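Local coordinates for lipase-esterase related protein (Clostridium acetobutylicum, PDB 3E0X) that is of unknown function but probably acts as a hydrolase of the lipase-esterase kind, built on the alpha/beta hydrolase fold, at residues V181-V195 and E205-S217. Numbering follows the deposited sequence.
Sequences VDNLKNIDIPVKAIV and EYSEIIKKEVENS
Strand 191-195 and helix 205-213 run nearly antiparallel, their axes 8.2 Å apart at an angle of 164°, and the chain leaving the helix turns back so that Val191 and Ser217 pair as parallel strand neighbours. One direct hydrogen bond opens that pairing, from Val191 N to Asn216 O at 3.0 Å. Asn216 O also receives the CA-H of Pro190, and in the conformer given the amide end of Asn216 lies over the proline ring, with ND2 3.4 Å from Pro190 CG. Valine and isoleucine methyls fill the part around Val191, which divides its own: CG1, anti to the backbone N (chi1 173°), meets Ile210 CG2 at 3.6 Å, whereas CG2 meets CG1 of Val214, just beyond the helix end, at 3.7 Å, each side chain crossing the valine at about a right angle. Farther along, Ala193 CB and Val195 CB pack against the Ser207 side chain, near OG. On the 181-187 side, Leu184 CB presses on Glu213 CB at 3.5 Å, its CD1 reaches Ile210 CA, and Val181 touches Ile209 CG2. Glu213 bends at chi2 (-61°), and its OE1 takes a 2.7 Å bond from a water that also binds Val181 O and Lys185 N. A second water links Ile187 O and Ile189 O to Asn216 N. Leu99 of helix 93-102 also touches Val191 and Ile210. The contact thus closes the beta-alpha-beta crossover from strand 191-196 to edge strand 217-222: aliphatic groups seat the helix on the sheet, while ordered waters satisfy backbone polar groups where the loops meet.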
ATOM      1  N   VAL A 181       6.317  -0.859 -14.697  1.00 11.50           N
ATOM      2  CA  VAL A 181       7.771  -0.791 -14.618  1.00 12.59           C
ATOM      3  C   VAL A 181       8.387   0.195 -15.617  1.00 13.40           C
ATOM      4  O   VAL A 181       9.286   0.973 -15.255  1.00 14.15           O
ATOM      5  CB  VAL A 181       8.417  -2.185 -14.711  1.00 12.72           C
ATOM      6  CG1 VAL A 181       9.948  -2.069 -14.875  1.00 14.11           C
ATOM      7  CG2 VAL A 181       8.108  -2.955 -13.464  1.00 13.68           C
ATOM      8  N   ASP A 182       7.913   0.163 -16.859  1.00 14.24           N
ATOM      9  CA  ASP A 182       8.555   0.977 -17.898  1.00 15.23           C
ATOM     10  C   ASP A 182       8.166   2.454 -17.794  1.00 15.75           C
ATOM     11  O   ASP A 182       8.626   3.286 -18.580  1.00 16.49           O
ATOM     12  CB  ASP A 182       8.349   0.372 -19.299  1.00 15.87           C
ATOM     13  CG  ASP A 182       6.920   0.440 -19.795  1.00 17.93           C
ATOM     14  OD1 ASP A 182       6.039   1.043 -19.148  1.00 22.28           O
ATOM     15  OD2 ASP A 182       6.659  -0.150 -20.882  1.00 22.13           O
ATOM     16  N   ASN A 183       7.332   2.788 -16.806  1.00 15.46           N
ATOM     17  CA  ASN A 183       7.008   4.189 -16.527  1.00 15.73           C
ATOM     18  C   ASN A 183       7.686   4.738 -15.281  1.00 14.78           C
ATOM     19  O   ASN A 183       7.627   5.950 -15.028  1.00 14.61           O
ATOM     20  CB  ASN A 183       5.504   4.400 -16.438  1.00 16.88           C
ATOM     21  CG  ASN A 183       4.860   4.519 -17.790  1.00 20.98           C
ATOM     22  OD1 ASN A 183       3.961   3.760 -18.118  1.00 24.34           O
ATOM     23  ND2 ASN A 183       5.354   5.451 -18.609  1.00 23.33           N
ATOM     24  N   LEU A 184       8.323   3.863 -14.505  1.00 14.00           N
ATOM     25  CA  LEU A 184       8.962   4.300 -13.252  1.00 14.58           C
ATOM     26  C   LEU A 184       9.986   5.399 -13.485  1.00 15.00           C
ATOM     27  O   LEU A 184      10.112   6.316 -12.674  1.00 14.49           O
ATOM     28  CB  LEU A 184       9.621   3.129 -12.520  1.00 14.60           C
ATOM     29  CG  LEU A 184       8.692   2.052 -11.930  1.00 15.00           C
ATOM     30  CD1 LEU A 184       9.508   0.878 -11.405  1.00 18.04           C
ATOM     31  CD2 LEU A 184       7.753   2.662 -10.879  1.00 17.17           C
ATOM     32  N   LYS A 185      10.687   5.327 -14.621  1.00 15.55           N
ATOM     33  CA  LYS A 185      11.690   6.338 -14.970  1.00 16.57           C
ATOM     34  C   LYS A 185      11.105   7.732 -15.123  1.00 16.35           C
ATOM     35  O   LYS A 185      11.861   8.715 -15.123  1.00 17.33           O
ATOM     36  CB  LYS A 185      12.398   5.953 -16.266  1.00 16.63           C
ATOM     37  CG  LYS A 185      11.521   5.913 -17.508  1.00 18.53           C
ATOM     38  CD  LYS A 185      12.376   5.992 -18.776  1.00 21.32           C
ATOM     39  CE  LYS A 185      11.563   6.544 -19.918  1.00 23.01           C
ATOM     40  NZ  LYS A 185      12.415   6.942 -21.083  1.00 23.02           N
ATOM     41  N   ASN A 186       9.788   7.818 -15.268  1.00 15.18           N
ATOM     42  CA  ASN A 186       9.113   9.101 -15.454  1.00 15.70           C
ATOM     43  C   ASN A 186       8.674   9.754 -14.147  1.00 15.57           C
ATOM     44  O   ASN A 186       8.120  10.844 -14.166  1.00 16.36           O
ATOM     45  CB  ASN A 186       7.909   8.920 -16.395  1.00 16.26           C
ATOM     46  CG  ASN A 186       8.324   8.466 -17.791  1.00 17.90           C
ATOM     47  OD1 ASN A 186       7.743   7.531 -18.362  1.00 22.48           O
ATOM     48  ND2 ASN A 186       9.346   9.105 -18.333  1.00 17.14           N
ATOM     49  N   ILE A 187       8.913   9.088 -13.018  1.00 14.69           N
ATOM     50  CA  ILE A 187       8.561   9.677 -11.732  1.00 14.32           C
ATOM     51  C   ILE A 187       9.606  10.728 -11.362  1.00 15.20           C
ATOM     52  O   ILE A 187      10.801  10.411 -11.271  1.00 15.44           O
ATOM     53  CB  ILE A 187       8.445   8.607 -10.631  1.00 14.30           C
ATOM     54  CG1 ILE A 187       7.218   7.718 -10.905  1.00 13.08           C
ATOM     55  CG2 ILE A 187       8.344   9.280  -9.258  1.00 13.01           C
ATOM     56  CD1 ILE A 187       7.096   6.471 -10.005  1.00 13.74           C
ATOM     57  N   ASP A 188       9.128  11.950 -11.103  1.00 14.65           N
ATOM     58  CA  ASP A 188       9.984  13.129 -10.849  1.00 15.28           C
ATOM     59  C   ASP A 188      10.370  13.328  -9.375  1.00 14.19           C
ATOM     60  O   ASP A 188      11.308  14.057  -9.051  1.00 14.72           O
ATOM     61  CB  ASP A 188       9.266  14.428 -11.293  1.00 16.16           C
ATOM     62  CG  ASP A 188       8.970  14.496 -12.792  1.00 18.63           C
ATOM     63  OD1 ASP A 188       9.827  14.107 -13.619  1.00 21.78           O
ATOM     64  OD2 ASP A 188       7.877  15.011 -13.133  1.00 20.46           O
ATOM     65  N   ILE A 189       9.587  12.733  -8.476  1.00 13.10           N
ATOM     66  CA  ILE A 189       9.720  12.945  -7.031  1.00 12.42           C
ATOM     67  C   ILE A 189      10.446  11.779  -6.380  1.00 12.07           C
ATOM     68  O   ILE A 189      10.600  10.721  -7.006  1.00 12.72           O
ATOM     69  CB  ILE A 189       8.329  13.131  -6.376  1.00 11.74           C
ATOM     70  CG1 ILE A 189       7.415  11.946  -6.710  1.00 11.37           C
ATOM     71  CG2 ILE A 189       7.705  14.505  -6.811  1.00 12.37           C
ATOM     72  CD1 ILE A 189       6.070  12.027  -5.981  1.00 12.06           C
ATOM     73  N   PRO A 190      10.920  11.968  -5.130  1.00 11.77           N
ATOM     74  CA  PRO A 190      11.614  10.861  -4.422  1.00 11.36           C
ATOM     75  C   PRO A 190      10.679   9.692  -4.087  1.00 11.44           C
ATOM     76  O   PRO A 190       9.512   9.875  -3.706  1.00 11.48           O
ATOM     77  CB  PRO A 190      12.163  11.520  -3.156  1.00 12.31           C
ATOM     78  CG  PRO A 190      12.124  13.056  -3.453  1.00 12.40           C
ATOM     79  CD  PRO A 190      10.919  13.229  -4.357  1.00 12.27           C
ATOM     80  N   VAL A 191      11.208   8.484  -4.253  1.00 11.78           N
ATOM     81  CA  VAL A 191      10.463   7.257  -3.958  1.00 11.55           C
ATOM     82  C   VAL A 191      11.316   6.388  -3.064  1.00 11.55           C
ATOM     83  O   VAL A 191      12.511   6.228  -3.330  1.00 12.85           O
ATOM     84  CB  VAL A 191      10.186   6.465  -5.266  1.00 11.64           C
ATOM     85  CG1 VAL A 191       9.569   5.093  -4.962  1.00 11.90           C
ATOM     86  CG2 VAL A 191       9.238   7.241  -6.170  1.00 12.99           C
ATOM     87  N   LYS A 192      10.722   5.859  -1.993  1.00 11.15           N
ATOM     88  CA  LYS A 192      11.451   4.893  -1.157  1.00 10.95           C
ATOM     89  C   LYS A 192      10.691   3.582  -1.126  1.00 10.52           C
ATOM     90  O   LYS A 192       9.477   3.593  -0.946  1.00 12.37           O
ATOM     91  CB  LYS A 192      11.640   5.378   0.294  1.00 11.43           C
ATOM     92  CG  LYS A 192      12.362   4.394   1.191  1.00 12.35           C
ATOM     93  CD  LYS A 192      12.846   5.056   2.457  1.00 12.18           C
ATOM     94  CE  LYS A 192      13.688   4.077   3.245  1.00 13.03           C
ATOM     95  NZ  LYS A 192      14.249   4.711   4.480  1.00 14.17           N
ATOM     96  N   ALA A 193      11.397   2.469  -1.313  1.00 10.40           N
ATOM     97  CA  ALA A 193      10.781   1.154  -1.195  1.00 10.42           C
ATOM     98  C   ALA A 193      11.272   0.542   0.120  1.00 10.15           C
ATOM     99  O   ALA A 193      12.465   0.665   0.450  1.00 10.72           O
ATOM    100  CB  ALA A 193      11.171   0.287  -2.370  1.00 11.37           C
ATOM    101  N   ILE A 194      10.371  -0.119   0.861  1.00  9.51           N
ATOM    102  CA  ILE A 194      10.698  -0.765   2.148  1.00 10.13           C
ATOM    103  C   ILE A 194      10.100  -2.162   2.072  1.00 10.01           C
ATOM    104  O   ILE A 194       8.926  -2.298   1.738  1.00 10.91           O
ATOM    105  CB  ILE A 194      10.052  -0.018   3.344  1.00  9.55           C
ATOM    106  CG1 ILE A 194      10.591   1.406   3.440  1.00 10.62           C
ATOM    107  CG2 ILE A 194      10.344  -0.766   4.652  1.00 11.22           C
ATOM    108  CD1 ILE A 194       9.768   2.270   4.399  1.00 12.18           C
ATOM    109  N   VAL A 195      10.887  -3.192   2.390  1.00  9.53           N
ATOM    110  CA  VAL A 195      10.412  -4.576   2.203  1.00 10.07           C
ATOM    111  C   VAL A 195      11.253  -5.506   3.066  1.00  9.74           C
ATOM    112  O   VAL A 195      12.373  -5.157   3.430  1.00 10.33           O
ATOM    113  CB  VAL A 195      10.547  -5.000   0.708  1.00 10.49           C
ATOM    114  CG1 VAL A 195      11.996  -5.115   0.278  1.00 12.99           C
ATOM    115  CG2 VAL A 195       9.788  -6.284   0.396  1.00 10.98           C
ATOM    116  N   GLU A 205      12.955  -8.519  -4.928  1.00 10.77           N
ATOM    117  CA  GLU A 205      13.355  -8.098  -6.284  1.00 11.23           C
ATOM    118  C   GLU A 205      12.432  -7.050  -6.904  1.00 11.46           C
ATOM    119  O   GLU A 205      12.879  -6.206  -7.691  1.00 12.68           O
ATOM    120  CB  GLU A 205      13.559  -9.275  -7.220  1.00 11.38           C
ATOM    121  CG  GLU A 205      12.311 -10.050  -7.540  1.00 12.06           C
ATOM    122  CD  GLU A 205      12.652 -11.394  -8.171  1.00 15.27           C
ATOM    123  OE1 GLU A 205      12.556 -11.494  -9.416  1.00 16.28           O
ATOM    124  OE2 GLU A 205      13.076 -12.321  -7.422  1.00 16.84           O
ATOM    125  N   TYR A 206      11.159  -7.056  -6.507  1.00 10.93           N
ATOM    126  CA  TYR A 206      10.234  -6.041  -7.021  1.00 10.28           C
ATOM    127  C   TYR A 206      10.626  -4.655  -6.503  1.00 10.58           C
ATOM    128  O   TYR A 206      10.507  -3.659  -7.216  1.00 11.41           O
ATOM    129  CB  TYR A 206       8.802  -6.343  -6.610  1.00 10.84           C
ATOM    130  CG  TYR A 206       8.241  -7.673  -7.051  1.00 11.02           C
ATOM    131  CD1 TYR A 206       8.712  -8.356  -8.195  1.00 11.41           C
ATOM    132  CD2 TYR A 206       7.186  -8.225  -6.342  1.00 11.29           C
ATOM    133  CE1 TYR A 206       8.148  -9.570  -8.577  1.00 11.48           C
ATOM    134  CE2 TYR A 206       6.617  -9.423  -6.717  1.00 12.24           C
ATOM    135  CZ  TYR A 206       7.103 -10.096  -7.834  1.00 11.57           C
ATOM    136  OH  TYR A 206       6.527 -11.290  -8.230  1.00 12.18           O
ATOM    137  N   SER A 207      11.064  -4.581  -5.256  1.00 11.02           N
ATOM    138  CA  SER A 207      11.504  -3.324  -4.655  1.00 10.47           C
ATOM    139  C   SER A 207      12.849  -2.878  -5.228  1.00 11.55           C
ATOM    140  O   SER A 207      13.109  -1.666  -5.373  1.00 11.64           O
ATOM    141  CB  SER A 207      11.543  -3.461  -3.140  1.00 10.83           C
ATOM    142  OG  SER A 207      10.224  -3.357  -2.593  1.00 11.03           O
ATOM    143  N   GLU A 208      13.693  -3.851  -5.572  1.00 11.02           N
ATOM    144  CA  GLU A 208      14.971  -3.517  -6.229  1.00 11.02           C
ATOM    145  C   GLU A 208      14.727  -2.866  -7.604  1.00 11.47           C
ATOM    146  O   GLU A 208      15.476  -1.982  -8.030  1.00 12.87           O
ATOM    147  CB  GLU A 208      15.872  -4.753  -6.353  1.00 12.25           C
ATOM    148  CG  GLU A 208      16.416  -5.239  -5.013  1.00 13.05           C
ATOM    149  CD  GLU A 208      17.692  -4.528  -4.536  1.00 18.71           C
ATOM    150  OE1 GLU A 208      18.064  -3.476  -5.110  1.00 22.23           O
ATOM    151  OE2 GLU A 208      18.332  -5.020  -3.569  1.00 21.21           O
ATOM    152  N   ILE A 209      13.705  -3.319  -8.318  1.00 11.65           N
ATOM    153  CA  ILE A 209      13.374  -2.704  -9.600  1.00 10.95           C
ATOM    154  C   ILE A 209      12.926  -1.247  -9.393  1.00 11.63           C
ATOM    155  O   ILE A 209      13.323  -0.355 -10.143  1.00 11.91           O
ATOM    156  CB  ILE A 209      12.304  -3.536 -10.375  1.00 11.56           C
ATOM    157  CG1 ILE A 209      12.933  -4.839 -10.915  1.00 13.19           C
ATOM    158  CG2 ILE A 209      11.699  -2.721 -11.483  1.00 13.60           C
ATOM    159  CD1 ILE A 209      11.914  -5.809 -11.362  1.00 15.93           C
ATOM    160  N   ILE A 210      12.127  -0.988  -8.357  1.00 11.62           N
ATOM    161  CA  ILE A 210      11.721   0.404  -8.093  1.00 11.53           C
ATOM    162  C   ILE A 210      12.967   1.287  -7.865  1.00 12.35           C
ATOM    163  O   ILE A 210      13.098   2.387  -8.445  1.00 13.04           O
ATOM    164  CB  ILE A 210      10.766   0.483  -6.873  1.00 11.06           C
ATOM    165  CG1 ILE A 210       9.452  -0.206  -7.205  1.00 12.18           C
ATOM    166  CG2 ILE A 210      10.552   1.972  -6.425  1.00 11.54           C
ATOM    167  CD1 ILE A 210       8.591  -0.485  -5.972  1.00 11.01           C
ATOM    168  N   LYS A 211      13.889   0.793  -7.039  1.00 12.71           N
ATOM    169  CA  LYS A 211      15.119   1.541  -6.746  1.00 13.46           C
ATOM    170  C   LYS A 211      15.909   1.766  -8.031  1.00 13.00           C
ATOM    171  O   LYS A 211      16.420   2.866  -8.269  1.00 14.86           O
ATOM    172  CB  LYS A 211      15.970   0.806  -5.716  1.00 13.89           C
ATOM    173  CG  LYS A 211      17.357   1.415  -5.498  1.00 16.35           C
ATOM    174  CD  LYS A 211      17.316   2.501  -4.447  1.00 18.85           C
ATOM    175  CE  LYS A 211      18.676   3.167  -4.288  1.00 20.25           C
ATOM    176  NZ  LYS A 211      18.903   4.123  -5.416  1.00 22.28           N
ATOM    177  N   LYS A 212      16.000   0.741  -8.876  1.00 12.99           N
ATOM    178  CA  LYS A 212      16.793   0.861 -10.106  1.00 13.39           C
ATOM    179  C   LYS A 212      16.215   1.895 -11.068  1.00 13.14           C
ATOM    180  O   LYS A 212      16.970   2.641 -11.710  1.00 13.78           O
ATOM    181  CB  LYS A 212      16.854  -0.496 -10.808  1.00 14.14           C
ATOM    182  CG  LYS A 212      17.668  -0.478 -12.085  1.00 15.54           C
ATOM    183  CD  LYS A 212      17.743  -1.848 -12.734  1.00 15.86           C
ATOM    184  CE  LYS A 212      16.365  -2.346 -13.177  1.00 16.67           C
ATOM    185  NZ  LYS A 212      16.460  -3.558 -14.056  1.00 18.61           N
ATOM    186  N   GLU A 213      14.888   1.883 -11.231  1.00 12.73           N
ATOM    187  CA  GLU A 213      14.240   2.639 -12.288  1.00 13.64           C
ATOM    188  C   GLU A 213      13.917   4.078 -11.939  1.00 13.67           C
ATOM    189  O   GLU A 213      13.966   4.931 -12.812  1.00 15.89           O
ATOM    190  CB  GLU A 213      12.947   1.948 -12.717  1.00 13.73           C
ATOM    191  CG  GLU A 213      13.178   0.661 -13.471  1.00 16.04           C
ATOM    192  CD  GLU A 213      13.955   0.887 -14.761  1.00 18.39           C
ATOM    193  OE1 GLU A 213      13.555   1.727 -15.613  1.00 19.20           O
ATOM    194  OE2 GLU A 213      14.994   0.234 -14.891  1.00 21.11           O
ATOM    195  N   VAL A 214      13.576   4.355 -10.683  1.00 13.40           N
ATOM    196  CA  VAL A 214      13.246   5.725 -10.261  1.00 12.95           C
ATOM    197  C   VAL A 214      14.555   6.481 -10.009  1.00 14.29           C
ATOM    198  O   VAL A 214      15.414   6.009  -9.272  1.00 14.14           O
ATOM    199  CB  VAL A 214      12.359   5.716  -8.989  1.00 12.19           C
ATOM    200  CG1 VAL A 214      12.071   7.168  -8.527  1.00 11.93           C
ATOM    201  CG2 VAL A 214      11.056   4.917  -9.241  1.00 13.51           C
ATOM    202  N   GLU A 215      14.692   7.660 -10.622  1.00 15.00           N
ATOM    203  CA  GLU A 215      15.945   8.409 -10.565  1.00 16.23           C
ATOM    204  C   GLU A 215      16.329   8.805  -9.142  1.00 15.49           C
ATOM    205  O   GLU A 215      17.491   8.648  -8.750  1.00 16.60           O
ATOM    206  CB  GLU A 215      15.879   9.644 -11.473  1.00 17.40           C
ATOM    207  CG  GLU A 215      17.164  10.497 -11.503  1.00 22.30           C
ATOM    208  CD  GLU A 215      18.376   9.746 -12.075  1.00 27.14           C
ATOM    209  OE1 GLU A 215      18.186   8.863 -12.948  1.00 32.06           O
ATOM    210  OE2 GLU A 215      19.525  10.041 -11.656  1.00 33.33           O
ATOM    211  N   ASN A 216      15.361   9.340  -8.390  1.00 13.90           N
ATOM    212  CA  ASN A 216      15.600   9.734  -6.999  0.50 13.72           C
ATOM    213  C   ASN A 216      14.917   8.723  -6.081  1.00 13.76           C
ATOM    214  O   ASN A 216      13.719   8.793  -5.843  1.00 13.84           O
ATOM    215  CB  ASN A 216      15.095  11.158  -6.737  0.50 13.18           C
ATOM    216  CG  ASN A 216      15.503  11.685  -5.368  0.50 12.79           C
ATOM    217  OD1 ASN A 216      16.158  10.984  -4.579  0.50 14.03           O
ATOM    218  ND2 ASN A 216      15.122  12.918  -5.075  0.50 12.11           N
ATOM    219  N   SER A 217      15.690   7.755  -5.609  1.00 13.21           N
ATOM    220  CA  SER A 217      15.088   6.622  -4.918  1.00 13.44           C
ATOM    221  C   SER A 217      15.941   6.077  -3.784  1.00 13.46           C
ATOM    222  O   SER A 217      17.170   6.264  -3.745  1.00 14.38           O
ATOM    223  CB  SER A 217      14.763   5.515  -5.922  1.00 13.82           C
ATOM    224  OG  SER A 217      15.955   5.004  -6.491  1.00 14.64           O
TER
HETATM  225  O   HOH W   1      11.109   2.803 -15.998  1.00 17.14           O
HETATM  226  O   HOH W   2      12.425   8.615 -12.269  1.00 22.20           O
HETATM  227  O   HOH W   3      12.566  10.476  -9.002  1.00 15.56           O
HETATM  228  O   HOH W   4      13.173  14.449  -6.912  1.00 22.48           O